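Local coordinates for protein transcriptional regulator (Streptococcus thermophilus LMD-9, PDB 5JUF) that probably activates transcription of competence genes as an RNPP-family quorum sensor, pairing a DNA-binding helix-turn-helix domain with a tetratricopeptide-type domain that senses a signalling peptide, at residues T228-A233 with P247-L252; Y256-L259 with N263-E266. All blocks are in the same frame, centred on the assembly; numbering follows the deposited sequence.

In the fold
Both contacts use helix 246-260 in the tetratricopeptide region, at successive points along the chain. Interaction 1 joins 247-252 to the preceding helix 226-240; interaction 2 joins 256-259, nearer the C-terminal end of the same helix, to the start of the following helix 264-280. Their centres lie about 14 Å apart. The first is a buried contact, about 19 Å from the centre of the chain, and apolar in its side chains: valine, alanine and leucine with no hydrogen bond across. The second is a surface contact, about 31 Å out, where a tight turn brings in a backbone hydrogen bond, a helix cap and charged side chains that pack through their carbon atoms.

Interaction 1: T228-A233 with P247-L252; sequences TVVDKA and PSVFVL
Val249 is the first residue of 247-252 to meet the other helix, and it does so with both of its methyls. Its CG1 stands anti to the backbone N (chi1 -179°) and reaches Val230, the two CG1 atoms 3.9 Å apart; the same methyl also lies 4.0 Å from the carbonyl atom O of Val230. The other branch serves a different residue: CG2 of Val249 sits 4.1 Å from CB of Ala233, about one helical turn on from Val230. The two valines pass flank to flank, pointing opposite ways, while CB of Ala233 points toward the partner helix. This is the packing of an antiparallel helix pair, as in the helical hairpins of tetratricopeptide-type domains: the axes of the two segments run at 165° to each other and come within 10.1 Å, and a short connection of five residues, 241-245, joins helix 226-240 to helix 246-260. Val249 also touches Leu234 and Ile237 of that first helix. Phe250 and Val251 both pack against helix 264-280, Phe250 on Lys273 and Ala274, Val251 on Ala274. Leu252, one turn on from Val249, comes back to the interface and takes the second branch of Val230, whose CG2 lies 4.2 Å from its CB. Leu252 also packs on Met211 and Ala214 of helix 200-219, the helix that Ala233 meets at Phe207.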
loop_
_atom_site.group_PDB
_atom_site.type_symbol
_atom_site.label_atom_id
_atom_site.label_comp_id
_atom_site.label_asym_id
_atom_site.label_seq_id
_atom_site.Cartn_x
_atom_site.Cartn_y
_atom_site.Cartn_z
ATOM N N THR A 228 -18.078 -8.928 5.177
ATOM C CA THR A 228 -17.859 -7.498 4.973
ATOM C C THR A 228 -16.713 -7.246 4.006
ATOM O O THR A 228 -16.801 -6.366 3.144
ATOM C CB THR A 228 -17.582 -6.820 6.315
ATOM O OG1 THR A 228 -18.638 -7.139 7.221
ATOM C CG2 THR A 228 -17.479 -5.305 6.157
ATOM N N VAL A 229 -15.621 -8.003 4.146
ATOM C CA VAL A 229 -14.507 -7.916 3.208
ATOM C C VAL A 229 -14.969 -8.282 1.800
ATOM O O VAL A 229 -14.682 -7.575 0.827
ATOM C CB VAL A 229 -13.357 -8.826 3.681
ATOM C CG1 VAL A 229 -12.215 -8.833 2.679
ATOM C CG2 VAL A 229 -12.879 -8.397 5.076
ATOM N N VAL A 230 -15.692 -9.399 1.672
ATOM C CA VAL A 230 -16.196 -9.827 0.367
ATOM C C VAL A 230 -17.066 -8.740 -0.263
ATOM O O VAL A 230 -16.899 -8.391 -1.439
ATOM C CB VAL A 230 -16.967 -11.152 0.500
ATOM C CG1 VAL A 230 -17.738 -11.455 -0.792
ATOM C CG2 VAL A 230 -16.008 -12.288 0.849
ATOM N N ASP A 231 -18.021 -8.204 0.507
ATOM C CA ASP A 231 -18.925 -7.183 -0.021
ATOM C C ASP A 231 -18.176 -5.924 -0.440
ATOM O O ASP A 231 -18.495 -5.321 -1.474
ATOM C CB ASP A 231 -19.999 -6.835 1.011
ATOM C CG ASP A 231 -21.027 -7.931 1.172
ATOM O OD1 ASP A 231 -21.177 -8.757 0.240
ATOM O OD2 ASP A 231 -21.692 -7.959 2.231
ATOM N N LYS A 232 -17.185 -5.500 0.343
ATOM C CA LYS A 232 -16.455 -4.302 -0.070
ATOM C C LYS A 232 -15.621 -4.560 -1.320
ATOM O O LYS A 232 -15.480 -3.668 -2.164
ATOM C CB LYS A 232 -15.566 -3.770 1.056
ATOM C CG LYS A 232 -15.201 -2.300 0.832
ATOM C CD LYS A 232 -14.384 -1.712 1.951
ATOM C CE LYS A 232 -14.240 -0.193 1.797
ATOM N NZ LYS A 232 -15.467 0.592 2.174
ATOM N N ALA A 233 -15.061 -5.762 -1.462
ATOM C CA ALA A 233 -14.319 -6.079 -2.678
ATOM C C ALA A 233 -15.240 -6.037 -3.895
ATOM O O ALA A 233 -14.862 -5.520 -4.955
ATOM C CB ALA A 233 -13.651 -7.454 -2.544
ATOM N N PRO A 247 -14.025 -13.269 -10.394
ATOM C CA PRO A 247 -13.992 -14.696 -10.036
ATOM C C PRO A 247 -13.243 -14.956 -8.740
ATOM O O PRO A 247 -13.690 -15.799 -7.955
ATOM C CB PRO A 247 -13.315 -15.351 -11.254
ATOM C CG PRO A 247 -13.686 -14.469 -12.408
ATOM C CD PRO A 247 -13.609 -13.061 -11.802
ATOM N N SER A 248 -12.150 -14.224 -8.466
ATOM C CA SER A 248 -11.395 -14.458 -7.236
ATOM C C SER A 248 -12.230 -14.134 -6.003
ATOM O O SER A 248 -12.038 -14.748 -4.949
ATOM C CB SER A 248 -10.083 -13.653 -7.235
ATOM O OG SER A 248 -10.302 -12.255 -7.065
ATOM N N VAL A 249 -13.182 -13.211 -6.124
ATOM C CA VAL A 249 -14.046 -12.890 -4.996
ATOM C C VAL A 249 -15.080 -13.984 -4.779
ATOM O O VAL A 249 -15.378 -14.345 -3.637
ATOM C CB VAL A 249 -14.699 -11.516 -5.203
ATOM C CG1 VAL A 249 -15.591 -11.156 -4.007
ATOM C CG2 VAL A 249 -13.616 -10.453 -5.400
ATOM N N PHE A 250 -15.655 -14.514 -5.861
ATOM C CA PHE A 250 -16.537 -15.670 -5.732
ATOM C C PHE A 250 -15.807 -16.842 -5.083
ATOM O O PHE A 250 -16.394 -17.591 -4.292
ATOM C CB PHE A 250 -17.091 -16.074 -7.101
ATOM C CG PHE A 250 -18.207 -15.195 -7.592
ATOM C CD1 PHE A 250 -19.193 -14.751 -6.725
ATOM C CD2 PHE A 250 -18.274 -14.818 -8.927
ATOM C CE1 PHE A 250 -20.219 -13.945 -7.176
ATOM C CE2 PHE A 250 -19.298 -14.012 -9.389
ATOM C CZ PHE A 250 -20.275 -13.576 -8.514
ATOM N N VAL A 251 -14.526 -17.024 -5.415
ATOM C CA VAL A 251 -13.739 -18.057 -4.743
ATOM C C VAL A 251 -13.587 -17.738 -3.254
ATOM O O VAL A 251 -13.582 -18.648 -2.420
ATOM C CB VAL A 251 -12.379 -18.232 -5.445
ATOM C CG1 VAL A 251 -11.477 -19.178 -4.658
ATOM C CG2 VAL A 251 -12.582 -18.767 -6.885
ATOM N N LEU A 252 -13.486 -16.455 -2.882
ATOM C CA LEU A 252 -13.446 -16.128 -1.454
ATOM C C LEU A 252 -14.739 -16.531 -0.758
ATOM O O LEU A 252 -14.715 -17.056 0.358
ATOM C CB LEU A 252 -13.190 -14.637 -1.237
ATOM C CG LEU A 252 -11.804 -14.107 -1.595
ATOM C CD1 LEU A 252 -11.741 -12.596 -1.331
ATOM C CD2 LEU A 252 -10.697 -14.846 -0.846
#

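Interaction 2: Y256-L259 with N263-E266; sequences YELL and NKKE
Glu257 and Glu266 run alongside each other in the same direction, yet they meet through carbon: CD of Glu257 rests 3.8 Å from CB of Glu266. Their carboxylates are turned 72° from each other and not in contact, the OE1 atoms of Glu257 and Glu266 being 5.9 Å apart; Lys253 makes a long, weak ion pair with OE2 of Glu257, which may offset some of the charge. Glu257 reaches this position through a bend at chi2 (-69°), which lays its carboxylate beside the second segment. Asn263 flanks Glu257 as well, with the amide nearly perpendicular to the carboxylate; OE1 of Glu257 approaches the aliphatic CB of Asn263, at 3.6 Å.

The backbone closes the turn. The N-H of Asn263 gives a nearly straight hydrogen bond to Glu257 O, 2.8 Å between N and O. Asn263 is also the N-cap of the next helix: CG stands anti to its backbone N (chi1 -171°), and OD1 accepts from Glu266 N at 3.1 Å, with the donor well above the amide plane. One residue thus ties the turn to the helix that follows and satisfies an N-H of its first turn. Next to Glu257 in sequence, Leu258 meets Lys264 at a slant, CD1 of the leucine 4.0 Å from CG of the lysine.

The contact forms the tight connection between helices 246-260 and 264-280, with Glu257 and Leu258 also packing on Ala267 of the latter. The last modelled residues after helix 284-296 touch the same end, Asp297 at Leu258 and Leu299 at Lys264.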
loop_
_atom_site.group_PDB
_atom_site.type_symbol
_atom_site.label_atom_id
_atom_site.label_comp_id
_atom_site.label_asym_id
_atom_site.label_seq_id
_atom_site.Cartn_x
_atom_site.Cartn_y
_atom_site.Cartn_z
ATOM N N TYR A 256 -15.279 -19.210 2.415
ATOM C CA TYR A 256 -16.075 -18.901 3.599
ATOM C C TYR A 256 -17.131 -19.968 3.845
ATOM O O TYR A 256 -17.274 -20.466 4.966
ATOM C CB TYR A 256 -16.721 -17.520 3.447
ATOM C CG TYR A 256 -17.743 -17.188 4.514
ATOM C CD1 TYR A 256 -17.359 -16.618 5.729
ATOM C CD2 TYR A 256 -19.097 -17.435 4.303
ATOM C CE1 TYR A 256 -18.304 -16.315 6.701
ATOM C CE2 TYR A 256 -20.042 -17.138 5.264
ATOM C CZ TYR A 256 -19.642 -16.580 6.459
ATOM O OH TYR A 256 -20.592 -16.285 7.407
ATOM N N GLU A 257 -17.877 -20.343 2.799
ATOM C CA GLU A 257 -18.891 -21.381 2.957
ATOM C C GLU A 257 -18.263 -22.709 3.356
ATOM O O GLU A 257 -18.812 -23.435 4.190
ATOM C CB GLU A 257 -19.698 -21.540 1.662
ATOM C CG GLU A 257 -20.564 -20.338 1.317
ATOM C CD GLU A 257 -21.732 -20.150 2.282
ATOM O OE1 GLU A 257 -22.007 -21.067 3.085
ATOM O OE2 GLU A 257 -22.370 -19.076 2.239
ATOM N N LEU A 258 -17.110 -23.039 2.770
ATOM C CA LEU A 258 -16.487 -24.340 2.986
ATOM C C LEU A 258 -15.804 -24.430 4.346
ATOM O O LEU A 258 -15.945 -25.433 5.052
ATOM C CB LEU A 258 -15.479 -24.616 1.866
ATOM C CG LEU A 258 -14.702 -25.933 1.931
ATOM C CD1 LEU A 258 -15.635 -27.114 1.764
ATOM C CD2 LEU A 258 -13.602 -25.971 0.884
ATOM N N LEU A 259 -15.061 -23.396 4.729
ATOM C CA LEU A 259 -14.199 -23.465 5.900
ATOM C C LEU A 259 -14.886 -22.963 7.162
ATOM O O LEU A 259 -14.657 -23.511 8.243
ATOM C CB LEU A 259 -12.917 -22.666 5.653
ATOM C CG LEU A 259 -12.085 -23.147 4.464
ATOM C CD1 LEU A 259 -10.987 -22.145 4.159
ATOM C CD2 LEU A 259 -11.493 -24.507 4.767
ATOM N N ASN A 263 -20.465 -25.668 4.525
ATOM C CA ASN A 263 -21.574 -25.870 3.602
ATOM C C ASN A 263 -20.955 -26.188 2.242
ATOM O O ASN A 263 -20.651 -25.283 1.463
ATOM C CB ASN A 263 -22.472 -24.628 3.560
ATOM C CG ASN A 263 -23.752 -24.857 2.789
ATOM O OD1 ASN A 263 -23.797 -25.661 1.859
ATOM N ND2 ASN A 263 -24.804 -24.141 3.168
ATOM N N LYS A 264 -20.756 -27.479 1.959
ATOM C CA LYS A 264 -20.066 -27.847 0.727
ATOM C C LYS A 264 -20.888 -27.498 -0.505
ATOM O O LYS A 264 -20.317 -27.210 -1.563
ATOM C CB LYS A 264 -19.727 -29.336 0.726
ATOM C CG LYS A 264 -18.670 -29.729 1.737
ATOM C CD LYS A 264 -18.367 -31.224 1.672
ATOM C CE LYS A 264 -17.442 -31.631 2.811
ATOM N NZ LYS A 264 -16.834 -32.972 2.614
ATOM N N LYS A 265 -22.218 -27.519 -0.387
ATOM C CA LYS A 265 -23.082 -27.225 -1.527
ATOM C C LYS A 265 -22.961 -25.767 -1.947
ATOM O O LYS A 265 -22.819 -25.462 -3.137
ATOM C CB LYS A 265 -24.534 -27.574 -1.181
ATOM C CG LYS A 265 -25.570 -26.999 -2.129
ATOM C CD LYS A 265 -26.970 -27.082 -1.525
ATOM C CE LYS A 265 -28.041 -26.725 -2.544
ATOM N NZ LYS A 265 -28.110 -27.722 -3.653
ATOM N N GLU A 266 -23.008 -24.848 -0.978
ATOM C CA GLU A 266 -22.889 -23.432 -1.307
ATOM C C GLU A 266 -21.463 -23.072 -1.692
ATOM O O GLU A 266 -21.249 -22.131 -2.467
ATOM C CB GLU A 266 -23.361 -22.572 -0.132
ATOM C CG GLU A 266 -24.287 -21.442 -0.536
ATOM C CD GLU A 266 -25.558 -21.944 -1.199
ATOM O OE1 GLU A 266 -26.061 -23.015 -0.795
ATOM O OE2 GLU A 266 -26.052 -21.276 -2.132
#